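Decapping nuclease RAI1 (Scheffersomyces stipitis, PDB 5BTO) removes the NAD cap from the 5' end of capped RNAs with a divalent metal cation and binds and stimulates the exoribonuclease RAT1. Local coordinates at residues A[29-34]-A[42-47]; A[104-109]-A[140-145]; A[146-151]-A[386-391]; A[344-349]-A[371-376]. All coordinates share one frame; numbering follows the deposited sequence.

Contacts 1 and 2 close in turn along a large mixed sheet; contact 3 opens next but closes last, after contact 4. Contact 1 comes first: strand 27-34 runs out to the short edge strand 40-41, and helix 44-50 folds back on it. Contact 2 closes next, joining the loop after helix 87-101 to the start of strand 142-147. The same strand then leads into contact 3, which spans more than 230 residues to reach the end of helix 378-388. Contact 4, between 344-349 and 371-376, opens and closes within that span. Contacts 1 and 2 touch through Ile29 and Val107. Contact 2 also meets contact 3, at Phe144 and Met389, and contact 4, at Leu143 and Leu348.

Contact 1: residues A[29-34]-A[42-47]; sequences IFAFAR and YDQKIV
The first turn of helix 44-50 docks on strand 27-34 through a glutamine that pairs with the strand backbone; the side chain of Phe32 on this strand comes within about 4 Å of that of the substrate-binding Tyr114. Gln44 OE1 accepts from Ala31 N at 3.0 Å, the N-H lying in the plane of the side-chain carbonyl, on a lone pair. Gln44 NE2 donates to Ala31 O at 2.8 Å, nearly straight at 171°. The Gln44 chain bends at chi2 (-56°), which turns its amide back to the strand. Gln44 NE2 also donates to Tyr42 O at 3.0 Å, from above that carbonyl plane. Both acceptors of NE2 lie in the amide plane, so the group is fixed in rotation. Water 1 donates to Ala31 O and Tyr42 O and links them again. Val47 CG1 lies 4.1 Å from Ala31 CB, and Val47 CG2 rests on the backbone of Phe32 and Ala33. Tyr42 CD1 approaches Phe32 CB at 3.9 Å. Asp43 caps the helix: its OD1 accepts from Ile46 N. Phe30 and Phe32 pack on Ala93 of helix 87-101. Strand 27-34 pairs with strand 216-225, where Ile29 and Phe30 face Val220 in a classic beta bulge.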
loop_
_atom_site.group_PDB
_atom_site.type_symbol
_atom_site.label_atom_id
_atom_site.label_comp_id
_atom_site.label_asym_id
_atom_site.label_seq_id
_atom_site.Cartn_x
_atom_site.Cartn_y
_atom_site.Cartn_z
ATOM N N ILE A 29 32.639 -7.816 -4.225
ATOM C CA ILE A 29 33.367 -7.755 -5.499
ATOM C C ILE A 29 34.546 -6.779 -5.483
ATOM O O ILE A 29 35.499 -6.948 -6.239
ATOM C CB ILE A 29 32.442 -7.485 -6.716
ATOM C CG1 ILE A 29 31.527 -6.289 -6.456
ATOM C CG2 ILE A 29 31.629 -8.722 -7.040
ATOM C CD1 ILE A 29 30.941 -5.685 -7.746
ATOM N N PHE A 30 34.484 -5.762 -4.626
ATOM C CA PHE A 30 35.633 -4.874 -4.416
ATOM C C PHE A 30 35.491 -4.111 -3.108
ATOM O O PHE A 30 34.445 -4.161 -2.472
ATOM C CB PHE A 30 35.869 -3.918 -5.611
ATOM C CG PHE A 30 34.712 -2.987 -5.927
ATOM C CD1 PHE A 30 33.713 -3.374 -6.813
ATOM C CD2 PHE A 30 34.661 -1.702 -5.396
ATOM C CE1 PHE A 30 32.660 -2.512 -7.134
ATOM C CE2 PHE A 30 33.597 -0.827 -5.715
ATOM C CZ PHE A 30 32.615 -1.238 -6.589
ATOM N N ALA A 31 36.546 -3.415 -2.705
ATOM C CA ALA A 31 36.487 -2.599 -1.504
ATOM C C ALA A 31 37.225 -1.302 -1.743
ATOM O O ALA A 31 38.000 -1.187 -2.688
ATOM C CB ALA A 31 37.090 -3.361 -0.305
ATOM N N PHE A 32 36.952 -0.306 -0.909
ATOM C CA PHE A 32 37.781 0.891 -0.868
ATOM C C PHE A 32 37.818 1.421 0.557
ATOM O O PHE A 32 37.123 0.897 1.427
ATOM C CB PHE A 32 37.340 1.946 -1.906
ATOM C CG PHE A 32 35.959 2.533 -1.682
ATOM C CD1 PHE A 32 34.823 1.868 -2.122
ATOM C CD2 PHE A 32 35.810 3.779 -1.086
ATOM C CE1 PHE A 32 33.555 2.426 -1.945
ATOM C CE2 PHE A 32 34.546 4.349 -0.908
ATOM C CZ PHE A 32 33.420 3.672 -1.339
ATOM N N ALA A 33 38.655 2.416 0.817
ATOM C CA ALA A 33 38.772 2.920 2.178
ATOM C C ALA A 33 38.970 4.426 2.219
ATOM O O ALA A 33 39.339 5.043 1.225
ATOM C CB ALA A 33 39.921 2.201 2.919
ATOM N N ARG A 34 38.693 5.016 3.373
ATOM C CA ARG A 34 39.085 6.390 3.636
ATOM C C ARG A 34 40.147 6.319 4.733
ATOM O O ARG A 34 39.947 5.643 5.741
ATOM C CB ARG A 34 37.878 7.220 4.086
ATOM C CG ARG A 34 38.159 8.712 4.244
ATOM C CD ARG A 34 36.875 9.495 4.510
ATOM N NE ARG A 34 36.368 9.274 5.861
ATOM C CZ ARG A 34 35.143 9.596 6.266
ATOM N NH1 ARG A 34 34.282 10.153 5.422
ATOM N NH2 ARG A 34 34.775 9.354 7.516
ATOM N N TYR A 42 41.985 3.103 -3.186
ATOM C CA TYR A 42 41.248 2.279 -4.151
ATOM C C TYR A 42 41.941 0.984 -4.568
ATOM O O TYR A 42 41.288 0.072 -5.081
ATOM C CB TYR A 42 40.901 3.095 -5.407
ATOM C CG TYR A 42 40.001 4.276 -5.120
ATOM C CD1 TYR A 42 38.657 4.085 -4.837
ATOM C CD2 TYR A 42 40.496 5.576 -5.126
ATOM C CE1 TYR A 42 37.827 5.154 -4.565
ATOM C CE2 TYR A 42 39.667 6.661 -4.855
ATOM C CZ TYR A 42 38.332 6.437 -4.575
ATOM O OH TYR A 42 37.485 7.487 -4.299
ATOM N N ASP A 43 43.258 0.910 -4.363
ATOM C CA ASP A 43 44.017 -0.283 -4.726
ATOM C C ASP A 43 43.640 -1.431 -3.809
ATOM O O ASP A 43 43.690 -1.289 -2.585
ATOM C CB ASP A 43 45.517 -0.021 -4.623
ATOM C CG ASP A 43 46.345 -1.239 -4.985
ATOM O OD1 ASP A 43 46.640 -2.051 -4.087
ATOM O OD2 ASP A 43 46.699 -1.394 -6.172
ATOM N N GLN A 44 43.255 -2.565 -4.395
ATOM C CA GLN A 44 42.708 -3.663 -3.602
ATOM C C GLN A 44 43.720 -4.235 -2.616
ATOM O O GLN A 44 43.379 -4.529 -1.468
ATOM C CB GLN A 44 42.145 -4.773 -4.493
ATOM C CG GLN A 44 40.987 -4.324 -5.371
ATOM C CD GLN A 44 39.856 -3.731 -4.544
ATOM O OE1 GLN A 44 39.055 -4.457 -3.966
ATOM N NE2 GLN A 44 39.813 -2.410 -4.463
ATOM N N LYS A 45 44.960 -4.402 -3.059
ATOM C CA LYS A 45 45.971 -4.962 -2.175
ATOM C C LYS A 45 46.227 -4.051 -0.982
ATOM O O LYS A 45 46.249 -4.507 0.163
ATOM C CB LYS A 45 47.270 -5.230 -2.930
ATOM C CG LYS A 45 48.288 -5.970 -2.086
ATOM C CD LYS A 45 49.423 -6.494 -2.944
ATOM C CE LYS A 45 50.252 -7.520 -2.188
ATOM N NZ LYS A 45 50.826 -6.950 -0.947
ATOM N N ILE A 46 46.417 -2.763 -1.254
ATOM C CA ILE A 46 46.645 -1.778 -0.202
ATOM C C ILE A 46 45.463 -1.670 0.766
ATOM O O ILE A 46 45.653 -1.613 1.983
ATOM C CB ILE A 46 46.972 -0.389 -0.790
ATOM C CG1 ILE A 46 48.276 -0.443 -1.593
ATOM C CG2 ILE A 46 47.079 0.650 0.319
ATOM C CD1 ILE A 46 48.701 0.896 -2.160
ATOM N N VAL A 47 44.244 -1.635 0.233
ATOM C CA VAL A 47 43.069 -1.569 1.086
ATOM C C VAL A 47 43.022 -2.758 2.039
ATOM O O VAL A 47 42.795 -2.597 3.238
ATOM C CB VAL A 47 41.762 -1.502 0.266
ATOM C CG1 VAL A 47 40.561 -1.722 1.165
ATOM C CG2 VAL A 47 41.655 -0.156 -0.434
HETATM O O HOH W 1 38.535 0.501 -5.064
#

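Contact 2: residues A[104-109]-A[140-145]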
loop_
_atom_site.group_PDB
_atom_site.type_symbol
_atom_site.label_atom_id
_atom_site.label_comp_id
_atom_site.label_asym_id
_atom_site.label_seq_id
_atom_site.Cartn_x
_atom_site.Cartn_y
_atom_site.Cartn_z
ATOM N N GLY A 104 36.129 -4.995 -18.667
ATOM C CA GLY A 104 35.759 -3.743 -19.298
ATOM C C GLY A 104 34.277 -3.613 -19.581
ATOM O O GLY A 104 33.873 -2.844 -20.450
ATOM N N GLU A 105 33.464 -4.370 -18.851
ATOM C CA GLU A 105 32.014 -4.261 -18.978
ATOM C C GLU A 105 31.413 -3.707 -17.685
ATOM O O GLU A 105 32.007 -3.817 -16.607
ATOM C CB GLU A 105 31.383 -5.614 -19.328
ATOM C CG GLU A 105 31.983 -6.327 -20.550
ATOM C CD GLU A 105 31.537 -5.749 -21.895
ATOM O OE1 GLU A 105 30.613 -4.911 -21.925
ATOM O OE2 GLU A 105 32.120 -6.138 -22.933
ATOM N N LYS A 106 30.236 -3.104 -17.797
ATOM C CA LYS A 106 29.561 -2.555 -16.625
ATOM C C LYS A 106 29.127 -3.683 -15.698
ATOM O O LYS A 106 28.816 -4.782 -16.158
ATOM C CB LYS A 106 28.363 -1.694 -17.034
ATOM C CG LYS A 106 27.160 -2.473 -17.558
ATOM C CD LYS A 106 26.046 -1.539 -18.037
ATOM C CE LYS A 106 24.860 -2.329 -18.570
ATOM N NZ LYS A 106 23.826 -1.440 -19.183
ATOM N N VAL A 107 29.112 -3.408 -14.395
ATOM C CA VAL A 107 28.686 -4.396 -13.415
ATOM C C VAL A 107 27.241 -4.803 -13.700
ATOM O O VAL A 107 26.405 -3.969 -14.080
ATOM C CB VAL A 107 28.837 -3.856 -11.965
ATOM C CG1 VAL A 107 27.957 -2.625 -11.760
ATOM C CG2 VAL A 107 28.494 -4.928 -10.935
ATOM N N ASN A 108 26.950 -6.086 -13.510
ATOM C CA ASN A 108 25.654 -6.636 -13.873
ATOM C C ASN A 108 24.633 -6.520 -12.749
ATOM O O ASN A 108 24.286 -7.514 -12.120
ATOM C CB ASN A 108 25.797 -8.095 -14.293
ATOM C CG ASN A 108 24.491 -8.694 -14.764
ATOM O OD1 ASN A 108 23.694 -8.032 -15.432
ATOM N ND2 ASN A 108 24.255 -9.950 -14.404
ATOM N N VAL A 109 24.164 -5.298 -12.505
ATOM C CA VAL A 109 23.112 -5.043 -11.517
ATOM C C VAL A 109 22.105 -4.029 -12.036
ATOM O O VAL A 109 22.352 -3.347 -13.040
ATOM C CB VAL A 109 23.675 -4.524 -10.173
ATOM C CG1 VAL A 109 24.653 -5.531 -9.570
ATOM C CG2 VAL A 109 24.334 -3.158 -10.348
ATOM N N ASP A 140 22.676 4.426 -18.141
ATOM C CA ASP A 140 23.231 3.190 -18.677
ATOM C C ASP A 140 22.446 1.958 -18.225
ATOM O O ASP A 140 23.029 0.929 -17.896
ATOM C CB ASP A 140 24.705 3.067 -18.286
ATOM C CG ASP A 140 25.514 2.224 -19.262
ATOM O OD1 ASP A 140 25.010 1.880 -20.353
ATOM O OD2 ASP A 140 26.680 1.923 -18.940
ATOM N N GLY A 141 21.121 2.067 -18.213
ATOM C CA GLY A 141 20.269 0.936 -17.899
ATOM C C GLY A 141 20.247 0.543 -16.431
ATOM O O GLY A 141 19.796 -0.546 -16.090
ATOM N N GLN A 142 20.720 1.437 -15.569
ATOM C CA GLN A 142 20.842 1.145 -14.137
ATOM C C GLN A 142 20.310 2.304 -13.303
ATOM O O GLN A 142 20.313 3.452 -13.755
ATOM C CB GLN A 142 22.313 0.880 -13.784
ATOM C CG GLN A 142 22.918 -0.252 -14.577
ATOM C CD GLN A 142 24.394 -0.463 -14.293
ATOM O OE1 GLN A 142 25.162 0.492 -14.156
ATOM N NE2 GLN A 142 24.794 -1.724 -14.197
ATOM N N LEU A 143 19.831 2.010 -12.095
ATOM C CA LEU A 143 19.403 3.070 -11.184
ATOM C C LEU A 143 20.485 3.382 -10.160
ATOM O O LEU A 143 21.020 2.483 -9.523
ATOM C CB LEU A 143 18.114 2.692 -10.447
ATOM C CG LEU A 143 16.859 2.458 -11.281
ATOM C CD1 LEU A 143 15.638 2.329 -10.350
ATOM C CD2 LEU A 143 16.663 3.593 -12.300
ATOM N N PHE A 144 20.802 4.661 -10.014
ATOM C CA PHE A 144 21.762 5.120 -9.016
ATOM C C PHE A 144 20.999 5.855 -7.926
ATOM O O PHE A 144 20.182 6.734 -8.222
ATOM C CB PHE A 144 22.812 6.032 -9.671
ATOM C CG PHE A 144 23.645 5.337 -10.712
ATOM C CD1 PHE A 144 23.131 5.084 -11.978
ATOM C CD2 PHE A 144 24.937 4.936 -10.426
ATOM C CE1 PHE A 144 23.887 4.437 -12.942
ATOM C CE2 PHE A 144 25.705 4.288 -11.383
ATOM C CZ PHE A 144 25.181 4.032 -12.638
ATOM N N ILE A 145 21.224 5.467 -6.671
ATOM C CA ILE A 145 20.445 6.018 -5.557
ATOM C C ILE A 145 21.366 6.575 -4.483
ATOM O O ILE A 145 22.256 5.864 -3.996
ATOM C CB ILE A 145 19.542 4.938 -4.925
ATOM C CG1 ILE A 145 18.625 4.326 -6.000
ATOM C CG2 ILE A 145 18.716 5.520 -3.757
ATOM C CD1 ILE A 145 17.668 3.266 -5.483
HETATM O O HOH W 2 25.160 -0.943 -21.587
#
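The side chains of Lys106 and Gln142 lie alongside each other head to tail, while Lys106 and Asp140 approach from opposing sides. The lysine chain is extended beyond CG, carrying its ammonium to Asp140 and Gly141, the two-residue turn of the beta hairpin 132-139/142-147; both have positive phi, as in a type I' turn. Lys106 NZ donates to Asp140 O at 2.8 Å, from well above the carbonyl plane (44°). The salt bridge from Lys106 NZ to Asp140 OD1 is long, at 3.7 Å. Water 2 spans that gap, accepting from NZ and donating to OD1. Lys106 CD lies 3.6 Å from Asp140 OD2. Gln142 lies across Val107 and Val109. The bond from Gln142 NE2 to Val109 O is 3.2 Å long and tilted from the amide plane. The 2.8 Å bond from Gln142 NE2 to Val107 O is weak, its angle only 119°. Both tie the amide to the carbonyls on the two sides of Asn108, the centre of an inverse gamma turn. Asp140 OD2 and Gln142 OE1 share Arg398, by a salt bridge and a hydrogen bond. The loop runs from helix 87-101 to strand 111-114, and the contact fastens it to the hairpin turn before strand 142-147.

Contact 3: residues A[146-151]-A[386-391]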
loop_
_atom_site.group_PDB
_atom_site.type_symbol
_atom_site.label_atom_id
_atom_site.label_comp_id
_atom_site.label_asym_id
_atom_site.label_seq_id
_atom_site.Cartn_x
_atom_site.Cartn_y
_atom_site.Cartn_z
ATOM N N ASN A 146 21.171 7.842 -4.120
ATOM C CA ASN A 146 21.905 8.429 -2.998
ATOM C C ASN A 146 21.016 9.341 -2.183
ATOM O O ASN A 146 19.942 9.735 -2.633
ATOM C CB ASN A 146 23.137 9.221 -3.458
ATOM C CG ASN A 146 24.138 9.454 -2.314
ATOM O OD1 ASN A 146 24.084 8.784 -1.278
ATOM N ND2 ASN A 146 25.042 10.400 -2.496
ATOM N N SER A 147 21.464 9.687 -0.985
ATOM C CA SER A 147 20.812 10.746 -0.229
ATOM C C SER A 147 21.064 12.081 -0.921
ATOM O O SER A 147 21.981 12.214 -1.739
ATOM C CB SER A 147 21.366 10.799 1.195
ATOM O OG SER A 147 22.785 10.857 1.183
ATOM N N ASP A 148 20.249 13.076 -0.589
ATOM C CA ASP A 148 20.423 14.399 -1.163
ATOM C C ASP A 148 21.285 15.282 -0.263
ATOM O O ASP A 148 20.972 15.488 0.911
ATOM C CB ASP A 148 19.066 15.049 -1.406
ATOM C CG ASP A 148 19.181 16.379 -2.122
ATOM O OD1 ASP A 148 19.388 16.386 -3.354
ATOM O OD2 ASP A 148 19.057 17.421 -1.454
ATOM N N GLU A 149 22.364 15.811 -0.827
ATOM C CA GLU A 149 23.344 16.571 -0.057
ATOM C C GLU A 149 22.727 17.728 0.726
ATOM O O GLU A 149 22.945 17.860 1.931
ATOM C CB GLU A 149 24.454 17.085 -0.980
ATOM C CG GLU A 149 25.591 17.774 -0.258
ATOM C CD GLU A 149 26.778 18.036 -1.163
ATOM O OE1 GLU A 149 26.868 17.397 -2.232
ATOM O OE2 GLU A 149 27.620 18.884 -0.806
ATOM N N GLU A 150 21.956 18.563 0.041
ATOM C CA GLU A 150 21.381 19.747 0.671
ATOM C C GLU A 150 20.396 19.358 1.776
ATOM O O GLU A 150 20.441 19.902 2.878
ATOM C CB GLU A 150 20.704 20.642 -0.374
ATOM C CG GLU A 150 19.336 20.137 -0.796
ATOM C CD GLU A 150 18.881 20.676 -2.132
ATOM O OE1 GLU A 150 19.275 21.808 -2.493
ATOM O OE2 GLU A 150 18.124 19.957 -2.819
ATOM N N ILE A 151 19.519 18.402 1.486
ATOM C CA ILE A 151 18.531 17.970 2.468
ATOM C C ILE A 151 19.215 17.388 3.701
ATOM O O ILE A 151 18.831 17.689 4.835
ATOM C CB ILE A 151 17.528 16.961 1.869
ATOM C CG1 ILE A 151 16.588 17.679 0.892
ATOM C CG2 ILE A 151 16.740 16.263 2.978
ATOM C CD1 ILE A 151 15.576 16.767 0.215
ATOM N N ASN A 386 25.533 15.842 -13.470
ATOM C CA ASN A 386 26.731 16.588 -13.830
ATOM C C ASN A 386 27.596 16.996 -12.637
ATOM O O ASN A 386 28.133 18.105 -12.598
ATOM C CB ASN A 386 26.356 17.802 -14.687
ATOM C CG ASN A 386 25.800 17.402 -16.043
ATOM O OD1 ASN A 386 26.440 16.666 -16.796
ATOM N ND2 ASN A 386 24.602 17.873 -16.356
ATOM N N GLY A 387 27.752 16.088 -11.676
ATOM C CA GLY A 387 28.639 16.341 -10.555
ATOM C C GLY A 387 28.271 15.706 -9.228
ATOM O O GLY A 387 29.098 15.023 -8.623
ATOM N N GLU A 388 27.046 15.926 -8.757
ATOM C CA GLU A 388 26.679 15.435 -7.424
ATOM C C GLU A 388 26.550 13.914 -7.336
ATOM O O GLU A 388 27.063 13.306 -6.396
ATOM C CB GLU A 388 25.414 16.113 -6.872
ATOM C CG GLU A 388 24.937 15.461 -5.556
ATOM C CD GLU A 388 23.935 16.296 -4.765
ATOM O OE1 GLU A 388 23.918 17.536 -4.936
ATOM O OE2 GLU A 388 23.172 15.708 -3.957
ATOM N N MET A 389 25.876 13.305 -8.306
ATOM C CA MET A 389 25.709 11.849 -8.333
ATOM C C MET A 389 26.676 11.194 -9.325
ATOM O O MET A 389 27.577 10.450 -8.933
ATOM C CB MET A 389 24.261 11.487 -8.688
ATOM C CG MET A 389 23.967 9.989 -8.762
ATOM S SD MET A 389 23.033 9.379 -7.352
ATOM C CE MET A 389 21.790 10.685 -7.254
ATOM N N LEU A 390 26.477 11.467 -10.611
ATOM C CA LEU A 390 27.370 10.949 -11.645
ATOM C C LEU A 390 28.589 11.848 -11.772
ATOM O O LEU A 390 28.481 13.078 -11.664
ATOM C CB LEU A 390 26.645 10.856 -12.991
ATOM C CG LEU A 390 25.376 10.001 -13.034
ATOM C CD1 LEU A 390 24.757 10.000 -14.432
ATOM C CD2 LEU A 390 25.636 8.581 -12.549
ATOM N N THR A 391 29.750 11.239 -12.003
ATOM C CA THR A 391 30.973 12.003 -12.215
ATOM C C THR A 391 31.334 11.983 -13.695
ATOM O O THR A 391 30.919 11.090 -14.432
ATOM C CB THR A 391 32.141 11.415 -11.422
ATOM O OG1 THR A 391 32.479 10.131 -11.959
ATOM C CG2 THR A 391 31.764 11.264 -9.946
HETATM O O HOH W 3 26.940 11.998 -4.061
HETATM O O HOH W 4 22.258 12.991 -4.430
HETATM O O HOH W 5 21.394 18.360 -2.986
#
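Glu388 has CG anti to its backbone nitrogen (chi1 173°) and stays straight at chi2, an extended chain that carries its carboxylate to the start of helix 149-166. Glu388 OE2 accepts from Glu149 N at 3.2 Å with an angle of 168°. The N-H comes to the syn side of OE2, 32° out of the carboxylate plane. Glu388 OE2 lies 3.5 Å from Glu149 CB. Met389 bends at chi2 and chi3, which brings its SD to 3.9 Å from Asn146 CB. The side chain of Asn146 is about 4 Å from that of the substrate-binding Tyr114. Water 4 donates to Ser147 O and to Glu388 OE2, and water 5 accepts from Glu150 N and donates to Glu388 OE1. Water 3 donates to Glu388 O and accepts a weak bond from Asn146 ND2, whose protein partner is Ser85 O. Asp148 is the N-cap of helix 149-166, and its OD1 is bound by Asn135. A glutamine in place of Glu388 would probably weaken the hold on Glu149 N and cost Arg383 its salt bridge here. The site gathers acids: Asp148 OD1 is 3.9 Å from Glu388 OE2, and Glu149 OE1 is 4.0 Å from Glu388 OE1. Arg383 pairs with Glu388 OE1 and probably offsets this crowding of negative charge. The N-H of the helix start and Arg383 probably favour the charged form of Glu388, against the opposing pull of Asp148 and Glu149.

Contact 4: residues A[344-349]-A[371-376]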
loop_
_atom_site.group_PDB
_atom_site.type_symbol
_atom_site.label_atom_id
_atom_site.label_comp_id
_atom_site.label_asym_id
_atom_site.label_seq_id
_atom_site.Cartn_x
_atom_site.Cartn_y
_atom_site.Cartn_z
ATOM N N ILE A 344 11.517 -1.917 -3.518
ATOM C CA ILE A 344 12.494 -2.077 -4.593
ATOM C C ILE A 344 11.791 -2.454 -5.910
ATOM O O ILE A 344 12.096 -1.907 -6.975
ATOM C CB ILE A 344 13.557 -3.125 -4.242
ATOM C CG1 ILE A 344 14.391 -2.667 -3.034
ATOM C CG2 ILE A 344 14.478 -3.380 -5.435
ATOM C CD1 ILE A 344 15.089 -1.336 -3.210
ATOM N N GLU A 345 10.863 -3.398 -5.841
ATOM C CA GLU A 345 10.100 -3.777 -7.039
ATOM C C GLU A 345 9.349 -2.580 -7.642
ATOM O O GLU A 345 9.326 -2.394 -8.861
ATOM C CB GLU A 345 9.114 -4.889 -6.701
ATOM C CG GLU A 345 8.304 -5.392 -7.886
ATOM C CD GLU A 345 7.190 -6.333 -7.453
ATOM O OE1 GLU A 345 6.308 -5.886 -6.693
ATOM O OE2 GLU A 345 7.198 -7.518 -7.861
ATOM N N TRP A 346 8.733 -1.778 -6.777
ATOM C CA TRP A 346 7.981 -0.609 -7.213
ATOM C C TRP A 346 8.889 0.404 -7.918
ATOM O O TRP A 346 8.554 0.908 -8.991
ATOM C CB TRP A 346 7.295 0.032 -6.003
ATOM C CG TRP A 346 6.329 1.136 -6.298
ATOM C CD1 TRP A 346 5.141 1.034 -6.966
ATOM C CD2 TRP A 346 6.440 2.501 -5.878
ATOM N NE1 TRP A 346 4.512 2.260 -6.996
ATOM C CE2 TRP A 346 5.286 3.176 -6.333
ATOM C CE3 TRP A 346 7.407 3.220 -5.165
ATOM C CZ2 TRP A 346 5.070 4.535 -6.099
ATOM C CZ3 TRP A 346 7.195 4.568 -4.926
ATOM C CH2 TRP A 346 6.027 5.217 -5.401
ATOM N N LEU A 347 10.048 0.692 -7.331
ATOM C CA LEU A 347 10.953 1.657 -7.947
ATOM C C LEU A 347 11.364 1.199 -9.330
ATOM O O LEU A 347 11.384 1.995 -10.269
ATOM C CB LEU A 347 12.192 1.907 -7.089
ATOM C CG LEU A 347 11.916 2.588 -5.750
ATOM C CD1 LEU A 347 13.206 2.715 -4.958
ATOM C CD2 LEU A 347 11.272 3.956 -5.962
ATOM N N LEU A 348 11.697 -0.083 -9.460
ATOM C CA LEU A 348 12.110 -0.605 -10.761
ATOM C C LEU A 348 10.969 -0.601 -11.789
ATOM O O LEU A 348 11.213 -0.444 -12.980
ATOM C CB LEU A 348 12.749 -1.989 -10.627
ATOM C CG LEU A 348 14.135 -1.948 -9.977
ATOM C CD1 LEU A 348 14.644 -3.354 -9.656
ATOM C CD2 LEU A 348 15.133 -1.198 -10.845
ATOM N N GLN A 349 9.732 -0.768 -11.318
ATOM C CA GLN A 349 8.561 -0.739 -12.191
ATOM C C GLN A 349 8.189 0.673 -12.637
ATOM O O GLN A 349 7.726 0.877 -13.768
ATOM C CB GLN A 349 7.354 -1.372 -11.496
ATOM C CG GLN A 349 7.360 -2.891 -11.449
ATOM C CD GLN A 349 6.107 -3.455 -10.790
ATOM O OE1 GLN A 349 5.151 -2.723 -10.531
ATOM N NE2 GLN A 349 6.109 -4.760 -10.517
ATOM N N PHE A 371 4.566 7.678 1.392
ATOM C CA PHE A 371 5.780 7.291 0.688
ATOM C C PHE A 371 5.557 7.612 -0.783
ATOM O O PHE A 371 4.642 7.070 -1.405
ATOM C CB PHE A 371 6.017 5.796 0.872
ATOM C CG PHE A 371 7.394 5.338 0.462
ATOM C CD1 PHE A 371 7.669 5.039 -0.863
ATOM C CD2 PHE A 371 8.402 5.198 1.402
ATOM C CE1 PHE A 371 8.932 4.603 -1.251
ATOM C CE2 PHE A 371 9.663 4.775 1.021
ATOM C CZ PHE A 371 9.934 4.472 -0.308
ATOM N N THR A 372 6.377 8.498 -1.337
ATOM C CA THR A 372 6.116 8.999 -2.679
ATOM C C THR A 372 7.335 8.955 -3.584
ATOM O O THR A 372 8.485 8.936 -3.118
ATOM C CB THR A 372 5.607 10.450 -2.656
ATOM O OG1 THR A 372 6.579 11.294 -2.025
ATOM C CG2 THR A 372 4.269 10.552 -1.912
ATOM N N LEU A 373 7.056 8.951 -4.883
ATOM C CA LEU A 373 8.061 9.036 -5.928
ATOM C C LEU A 373 7.683 10.229 -6.796
ATOM O O LEU A 373 6.586 10.269 -7.346
ATOM C CB LEU A 373 8.036 7.765 -6.768
ATOM C CG LEU A 373 8.912 7.685 -8.019
ATOM C CD1 LEU A 373 10.398 7.738 -7.675
ATOM C CD2 LEU A 373 8.587 6.413 -8.807
ATOM N N ARG A 374 8.588 11.193 -6.906
ATOM C CA ARG A 374 8.324 12.433 -7.634
ATOM C C ARG A 374 9.400 12.689 -8.681
ATOM O O ARG A 374 10.587 12.505 -8.416
ATOM C CB ARG A 374 8.260 13.588 -6.633
ATOM C CG ARG A 374 8.321 14.961 -7.235
ATOM C CD ARG A 374 8.019 16.005 -6.180
ATOM N NE ARG A 374 9.091 16.154 -5.200
ATOM C CZ ARG A 374 10.094 17.014 -5.334
ATOM N NH1 ARG A 374 10.163 17.783 -6.413
ATOM N NH2 ARG A 374 11.026 17.113 -4.396
ATOM N N GLU A 375 8.982 13.109 -9.874
ATOM C CA GLU A 375 9.920 13.489 -10.926
ATOM C C GLU A 375 10.478 14.879 -10.630
ATOM O O GLU A 375 9.719 15.825 -10.411
ATOM C CB GLU A 375 9.219 13.493 -12.295
ATOM C CG GLU A 375 10.126 13.854 -13.464
ATOM C CD GLU A 375 9.405 13.831 -14.800
ATOM O OE1 GLU A 375 8.353 13.158 -14.912
ATOM O OE2 GLU A 375 9.893 14.494 -15.742
ATOM N N LEU A 376 11.804 15.005 -10.628
ATOM C CA LEU A 376 12.450 16.290 -10.386
ATOM C C LEU A 376 12.447 17.114 -11.674
ATOM O O LEU A 376 12.283 16.566 -12.764
ATOM C CB LEU A 376 13.889 16.083 -9.881
ATOM C CG LEU A 376 13.992 15.395 -8.512
ATOM C CD1 LEU A 376 15.416 14.938 -8.179
ATOM C CD2 LEU A 376 13.439 16.312 -7.417
#
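Helix 333-350 packs against strand 370-375 of the large sheet through Trp346 and Leu347. Trp346 sends the far end of its six-membered ring to the strand. Trp346 CH2 lies 3.5 Å and Trp346 CZ3 3.8 Å from Leu373 CB. The indole has CG anti to the backbone N (chi1 -172°), which extends it away from the helix and past Leu373. The backbone carbon of Thr372 lies near the indole plane, at its edge. Trp346 CZ3 also meets the edge of the Phe371 ring, 4.1 Å from Phe371 CE1. The helix and strand segments run nearly parallel, 20° apart, with their axes 10.8 Å from each other. Such a helix over a sheet is the usual alpha/beta layering, here in this PD-(D/E)XK-family nuclease. No hydrogen bond crosses between the segments; the contact is apolar. A serine in place of Trp346 would probably open a gap beside Leu373 CB and leave the Phe371 edge without its indole neighbour. Next along the helix, Leu347 CD2 reaches Leu373 CD1 at 4.2 Å. Leu347, Phe371 and Leu373 all touch Val362 of strand 359-365. Trp346 also packs on Leu12 of strand 9-12 and on Lys45 of the second subunit.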